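Local coordinates for protein VP5 (Halorubrum pleomorphic virus 2, PDB 6QGI) that serves as the envelope protein of a haloarchaeal pleomorphic virus and probably drives fusion of the viral membrane with that of its host, at residues Thr346-Leu351 / Glu430-Glu435; Ala379-Thr384 / Arg424-Ala429. All coordinates share one frame; numbering follows the deposited sequence.

Contact 1: residues Thr346-Leu351 / Glu430-Glu435; sequences TADMSL and EQTQYE
T346 and E435 meet where strand 343-355 pairs with the start of strand 434-439, an antiparallel ladder that ends in an Asx turn at D348. T346 lays its CA against E435 O in a CA-H...O contact. Its OG1 turns elsewhere and hydrogen-bonds to OG1 of T436. A347 and E435 form the hydrogen-bonded pair: A347 N reaches E435 O at 2.9 Å, and E435 N returns to A347 O, also at 2.9 Å.

D348 and Y434 follow as the non-hydrogen-bonded pair. Here D348 CB sits over the centre of the tyrosine ring, 3.7 Å from its centroid and 9° off the normal, a CH-pi contact over the face. With CG of D348 anti to the backbone N (chi1 -179°), the carboxylate extends past this ring to the backbone of Q433. D348 OD1 takes Q433 N at 2.7 Å and S350 N at 3.1 Å. The two N-H groups come from opposite faces of the carboxylate plane, which should hold the group against rotation. The bond from S350 N closes the Asx turn; the bond from Q433 N ties the carboxylate to the facing segment 430-435. D348 OD2 rests on CG2 of T432, the two side chains crossing at about a right angle.

M349 begins a short 3-10 segment. Its N bonds to Q433 O from above the carbonyl plane, 52° out of it. Its bent side chain crosses that of E435 nearly perpendicularly, M349 CG meeting the carboxylate at E435 OE2, 3.5 Å away. L314 of strand 312-320 and L9 also touch M349. S350 closes the contact: its CB lies 3.6 Å from Q431 O.

Contact 2: residues Ala379-Thr384 / Arg424-Ala429; sequences AVELNT and RFLSTA
E381 carries CG roughly anti to its backbone nitrogen (chi1 -152°), while R424 holds CG between its N and carbonyl carbon (chi1 78°). Both chains then run extended beyond CG, side by side and pointing the same way. This places the carboxylate over one face of the guanidinium. E381 OE1 lies 3.0 Å from R424 NH1, a salt bridge of charge alone: the oxygen stands above the guanidinium, so none of its N-H groups is aimed at it. The two flat groups are turned 68° from each other. The other oxygen, E381 OE2, touches the CD2 methyl of L426 at 3.3 Å. One carboxylate therefore spans a charged and an apolar neighbour on the same side of the ladder.

The backbones form an antiparallel ladder of three residue pairs. A379 and L426 are a hydrogen-bonded pair, with A379 N to L426 O at 2.8 Å and L426 N to A379 O at 3.1 Å. E381 and R424 are the next such pair. E381 N meets R424 O at 2.7 Å, and R424 N returns to E381 O at 3.1 Å. Between them V380 and F425 form the non-hydrogen-bonded pair, whose side chains lie on the face opposite the salt bridge. Between the backbones, F425 CA makes a CA-H...O contact with A379 O. The ring of F425 leads away from strand 378-384 and meets Y375 edge-to-face; W356 touches both F425 and V380.

Strand 378-384 is paired on its other side with strand 389-393, through backbone bonds between V380 and V392 and between L382 and V390. Strand 418-427 in turn bonds through F425 to G354 of strand 343-355, so the ladder lies inside a larger antiparallel array.

Both contacts are antiparallel pairings, and both are partly buried. Contact 1 lies nearer the centre of the chain, about 17 Å away, against about 28 Å for contact 2. Strand 343-355 belongs to contact 1 and also neighbours strand 418-427 of contact 2. Along the chain, contact 2 is nested within the loop that contact 1 closes. Their centres are about 16 Å apart, and they touch where S350 packs on S427 and A429. Contact 1 has two paired positions, then a turn in which a buried aspartate accepts two backbone N-H groups. Contact 2 keeps three consecutive pairs, with a salt bridge between partly exposed side chains and the glycan at N396 nearby.

Contact 1: residues Thr346-Leu351 / Glu430-Glu435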
loop_
_atom_site.group_PDB
_atom_site.type_symbol
_atom_site.label_atom_id
_atom_site.label_comp_id
_atom_site.label_asym_id
_atom_site.label_seq_id
_atom_site.Cartn_x
_atom_site.Cartn_y
_atom_site.Cartn_z
ATOM N N THR A 346 10.655 2.470 5.990
ATOM C CA THR A 346 10.371 1.702 7.200
ATOM C C THR A 346 10.869 2.522 8.374
ATOM O O THR A 346 12.071 2.773 8.486
ATOM C CB THR A 346 11.000 0.310 7.125
ATOM O OG1 THR A 346 10.619 -0.300 5.890
ATOM C CG2 THR A 346 10.601 -0.578 8.303
ATOM N N ALA A 347 9.941 2.974 9.227
ATOM C CA ALA A 347 10.260 3.825 10.368
ATOM C C ALA A 347 9.378 3.553 11.563
ATOM O O ALA A 347 8.266 3.047 11.423
ATOM C CB ALA A 347 10.110 5.283 9.965
ATOM N N ASP A 348 9.872 3.935 12.747
ATOM C CA ASP A 348 9.112 3.836 13.985
ATOM C C ASP A 348 8.274 5.110 14.079
ATOM O O ASP A 348 8.814 6.191 14.354
ATOM C CB ASP A 348 10.031 3.638 15.211
ATOM C CG ASP A 348 9.298 3.496 16.534
ATOM O OD1 ASP A 348 8.056 3.532 16.529
ATOM O OD2 ASP A 348 9.971 3.351 17.573
ATOM N N MET A 349 6.955 4.977 13.811
ATOM C CA MET A 349 5.985 6.078 13.818
ATOM C C MET A 349 5.913 6.766 15.178
ATOM O O MET A 349 5.511 7.927 15.248
ATOM C CB MET A 349 4.585 5.596 13.397
ATOM C CG MET A 349 4.527 5.064 11.972
ATOM S SD MET A 349 4.976 6.284 10.715
ATOM C CE MET A 349 6.086 5.311 9.702
ATOM N N SER A 350 6.354 6.075 16.245
ATOM C CA SER A 350 6.401 6.614 17.601
ATOM C C SER A 350 7.477 7.723 17.726
ATOM O O SER A 350 7.485 8.464 18.714
ATOM C CB SER A 350 6.662 5.499 18.610
ATOM O OG SER A 350 6.295 5.897 19.921
ATOM N N LEU A 351 8.359 7.846 16.711
ATOM C CA LEU A 351 9.437 8.832 16.705
ATOM C C LEU A 351 9.143 10.040 15.779
ATOM O O LEU A 351 10.022 10.895 15.613
ATOM C CB LEU A 351 10.780 8.171 16.335
ATOM C CG LEU A 351 11.324 7.121 17.324
ATOM C CD1 LEU A 351 12.490 6.362 16.732
ATOM C CD2 LEU A 351 11.726 7.745 18.658
ATOM N N GLU A 430 3.385 4.811 23.434
ATOM C CA GLU A 430 4.399 4.478 24.438
ATOM C C GLU A 430 5.316 3.377 23.895
ATOM O O GLU A 430 6.526 3.417 24.123
ATOM C CB GLU A 430 3.735 4.054 25.760
ATOM C CG GLU A 430 3.096 5.209 26.516
ATOM C CD GLU A 430 1.865 4.857 27.328
ATOM O OE1 GLU A 430 2.015 4.225 28.398
ATOM O OE2 GLU A 430 0.746 5.224 26.899
ATOM N N GLN A 431 4.735 2.415 23.148
ATOM C CA GLN A 431 5.438 1.307 22.493
ATOM C C GLN A 431 5.940 1.725 21.106
ATOM O O GLN A 431 5.501 2.748 20.576
ATOM C CB GLN A 431 4.497 0.100 22.359
ATOM C CG GLN A 431 4.340 -0.728 23.630
ATOM C CD GLN A 431 3.498 -1.971 23.421
ATOM O OE1 GLN A 431 3.338 -2.481 22.301
ATOM N NE2 GLN A 431 2.946 -2.498 24.506
ATOM N N THR A 432 6.842 0.925 20.509
ATOM C CA THR A 432 7.352 1.181 19.155
ATOM C C THR A 432 6.246 0.895 18.140
ATOM O O THR A 432 5.475 -0.048 18.320
ATOM C CB THR A 432 8.594 0.323 18.845
ATOM O OG1 THR A 432 8.225 -1.057 18.875
ATOM C CG2 THR A 432 9.771 0.602 19.782
ATOM N N GLN A 433 6.162 1.713 17.092
ATOM C CA GLN A 433 5.183 1.565 16.022
ATOM C C GLN A 433 5.892 1.552 14.675
ATOM O O GLN A 433 5.710 2.461 13.862
ATOM C CB GLN A 433 4.121 2.675 16.081
ATOM C CG GLN A 433 3.118 2.532 17.208
ATOM C CD GLN A 433 1.912 3.422 17.021
ATOM O OE1 GLN A 433 1.935 4.419 16.287
ATOM N NE2 GLN A 433 0.820 3.068 17.690
ATOM N N TYR A 434 6.728 0.521 14.449
ATOM C CA TYR A 434 7.461 0.351 13.200
ATOM C C TYR A 434 6.484 0.027 12.082
ATOM O O TYR A 434 5.631 -0.847 12.250
ATOM C CB TYR A 434 8.522 -0.744 13.327
ATOM C CG TYR A 434 9.775 -0.307 14.052
ATOM C CD1 TYR A 434 10.841 0.261 13.363
ATOM C CD2 TYR A 434 9.902 -0.475 15.424
ATOM C CE1 TYR A 434 12.008 0.646 14.022
ATOM C CE2 TYR A 434 11.058 -0.082 16.098
ATOM C CZ TYR A 434 12.112 0.478 15.393
ATOM O OH TYR A 434 13.257 0.872 16.053
ATOM N N GLU A 435 6.561 0.778 10.973
ATOM C CA GLU A 435 5.682 0.622 9.813
ATOM C C GLU A 435 6.406 1.013 8.535
ATOM O O GLU A 435 7.359 1.792 8.590
ATOM C CB GLU A 435 4.418 1.498 9.961
ATOM C CG GLU A 435 3.549 1.212 11.175
ATOM C CD GLU A 435 2.429 2.198 11.444
ATOM O OE1 GLU A 435 1.915 2.205 12.586
ATOM O OE2 GLU A 435 2.069 2.960 10.519
#

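Contact 2: residues Ala379-Thr384 / Arg424-Ala429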
loop_
_atom_site.group_PDB
_atom_site.type_symbol
_atom_site.label_atom_id
_atom_site.label_comp_id
_atom_site.label_asym_id
_atom_site.label_seq_id
_atom_site.Cartn_x
_atom_site.Cartn_y
_atom_site.Cartn_z
ATOM N N ALA A 379 0.101 14.211 19.398
ATOM C CA ALA A 379 -0.350 15.222 20.353
ATOM C C ALA A 379 0.332 16.547 20.061
ATOM O O ALA A 379 1.526 16.562 19.758
ATOM C CB ALA A 379 -0.049 14.779 21.778
ATOM N N VAL A 380 -0.417 17.654 20.128
ATOM C CA VAL A 380 0.153 18.983 19.889
ATOM C C VAL A 380 0.615 19.527 21.249
ATOM O O VAL A 380 -0.190 19.661 22.170
ATOM C CB VAL A 380 -0.800 19.949 19.127
ATOM C CG1 VAL A 380 -0.123 21.290 18.846
ATOM C CG2 VAL A 380 -1.296 19.323 17.822
ATOM N N GLU A 381 1.933 19.755 21.374
ATOM C CA GLU A 381 2.608 20.263 22.567
ATOM C C GLU A 381 2.825 21.761 22.404
ATOM O O GLU A 381 3.679 22.193 21.625
ATOM C CB GLU A 381 3.935 19.520 22.788
ATOM C CG GLU A 381 4.363 19.451 24.239
ATOM C CD GLU A 381 5.777 18.944 24.432
ATOM O OE1 GLU A 381 6.719 19.764 24.340
ATOM O OE2 GLU A 381 5.946 17.727 24.672
ATOM N N LEU A 382 2.016 22.551 23.106
ATOM C CA LEU A 382 2.065 24.002 23.010
ATOM C C LEU A 382 2.849 24.631 24.144
ATOM O O LEU A 382 2.712 24.231 25.300
ATOM C CB LEU A 382 0.651 24.587 22.959
ATOM C CG LEU A 382 -0.205 24.110 21.796
ATOM C CD1 LEU A 382 -1.637 24.396 22.040
ATOM C CD2 LEU A 382 0.249 24.699 20.491
ATOM N N ASN A 383 3.682 25.622 23.791
ATOM C CA ASN A 383 4.514 26.385 24.714
ATOM C C ASN A 383 3.976 27.811 24.803
ATOM O O ASN A 383 4.072 28.595 23.849
ATOM C CB ASN A 383 5.992 26.353 24.286
ATOM C CG ASN A 383 6.652 24.996 24.382
ATOM O OD1 ASN A 383 6.223 24.114 25.123
ATOM N ND2 ASN A 383 7.712 24.793 23.621
ATOM N N THR A 384 3.370 28.118 25.956
ATOM C CA THR A 384 2.748 29.404 26.268
ATOM C C THR A 384 3.828 30.483 26.512
ATOM O O THR A 384 4.987 30.143 26.771
ATOM C CB THR A 384 1.808 29.248 27.480
ATOM O OG1 THR A 384 2.572 28.832 28.603
ATOM C CG2 THR A 384 0.679 28.241 27.241
ATOM N N ARG A 424 4.639 22.222 18.718
ATOM C CA ARG A 424 5.195 21.074 17.995
ATOM C C ARG A 424 4.334 19.828 18.217
ATOM O O ARG A 424 3.632 19.746 19.226
ATOM C CB ARG A 424 6.669 20.807 18.386
ATOM C CG ARG A 424 6.900 20.090 19.723
ATOM C CD ARG A 424 8.302 19.513 19.792
ATOM N NE ARG A 424 8.405 18.386 20.722
ATOM C CZ ARG A 424 8.810 18.486 21.986
ATOM N NH1 ARG A 424 9.142 19.667 22.493
ATOM N NH2 ARG A 424 8.886 17.406 22.751
ATOM N N PHE A 425 4.386 18.865 17.283
ATOM C CA PHE A 425 3.636 17.620 17.425
ATOM C C PHE A 425 4.594 16.450 17.646
ATOM O O PHE A 425 5.710 16.445 17.122
ATOM C CB PHE A 425 2.686 17.365 16.236
ATOM C CG PHE A 425 3.323 16.927 14.939
ATOM C CD1 PHE A 425 3.697 17.859 13.979
ATOM C CD2 PHE A 425 3.504 15.577 14.653
ATOM C CE1 PHE A 425 4.276 17.453 12.774
ATOM C CE2 PHE A 425 4.083 15.172 13.450
ATOM C CZ PHE A 425 4.464 16.113 12.519
ATOM N N LEU A 426 4.151 15.471 18.439
ATOM C CA LEU A 426 4.890 14.246 18.760
ATOM C C LEU A 426 3.898 13.105 18.977
ATOM O O LEU A 426 2.743 13.372 19.290
ATOM C CB LEU A 426 5.818 14.431 19.988
ATOM C CG LEU A 426 5.193 14.886 21.320
ATOM C CD1 LEU A 426 4.676 13.710 22.127
ATOM C CD2 LEU A 426 6.205 15.579 22.158
ATOM N N SER A 427 4.350 11.851 18.848
ATOM C CA SER A 427 3.507 10.666 19.005
ATOM C C SER A 427 2.968 10.494 20.434
ATOM O O SER A 427 3.615 10.887 21.402
ATOM C CB SER A 427 4.275 9.415 18.598
ATOM O OG SER A 427 3.435 8.278 18.471
ATOM N N THR A 428 1.768 9.898 20.532
ATOM C CA THR A 428 1.039 9.556 21.757
ATOM C C THR A 428 1.500 8.177 22.264
ATOM O O THR A 428 1.472 7.927 23.473
ATOM C CB THR A 428 -0.481 9.545 21.459
ATOM O OG1 THR A 428 -0.846 10.699 20.702
ATOM C CG2 THR A 428 -1.342 9.468 22.720
ATOM N N ALA A 429 1.904 7.289 21.322
ATOM C CA ALA A 429 2.326 5.904 21.541
ATOM C C ALA A 429 3.509 5.768 22.503
ATOM O O ALA A 429 4.497 6.502 22.405
ATOM C CB ALA A 429 2.670 5.249 20.213
#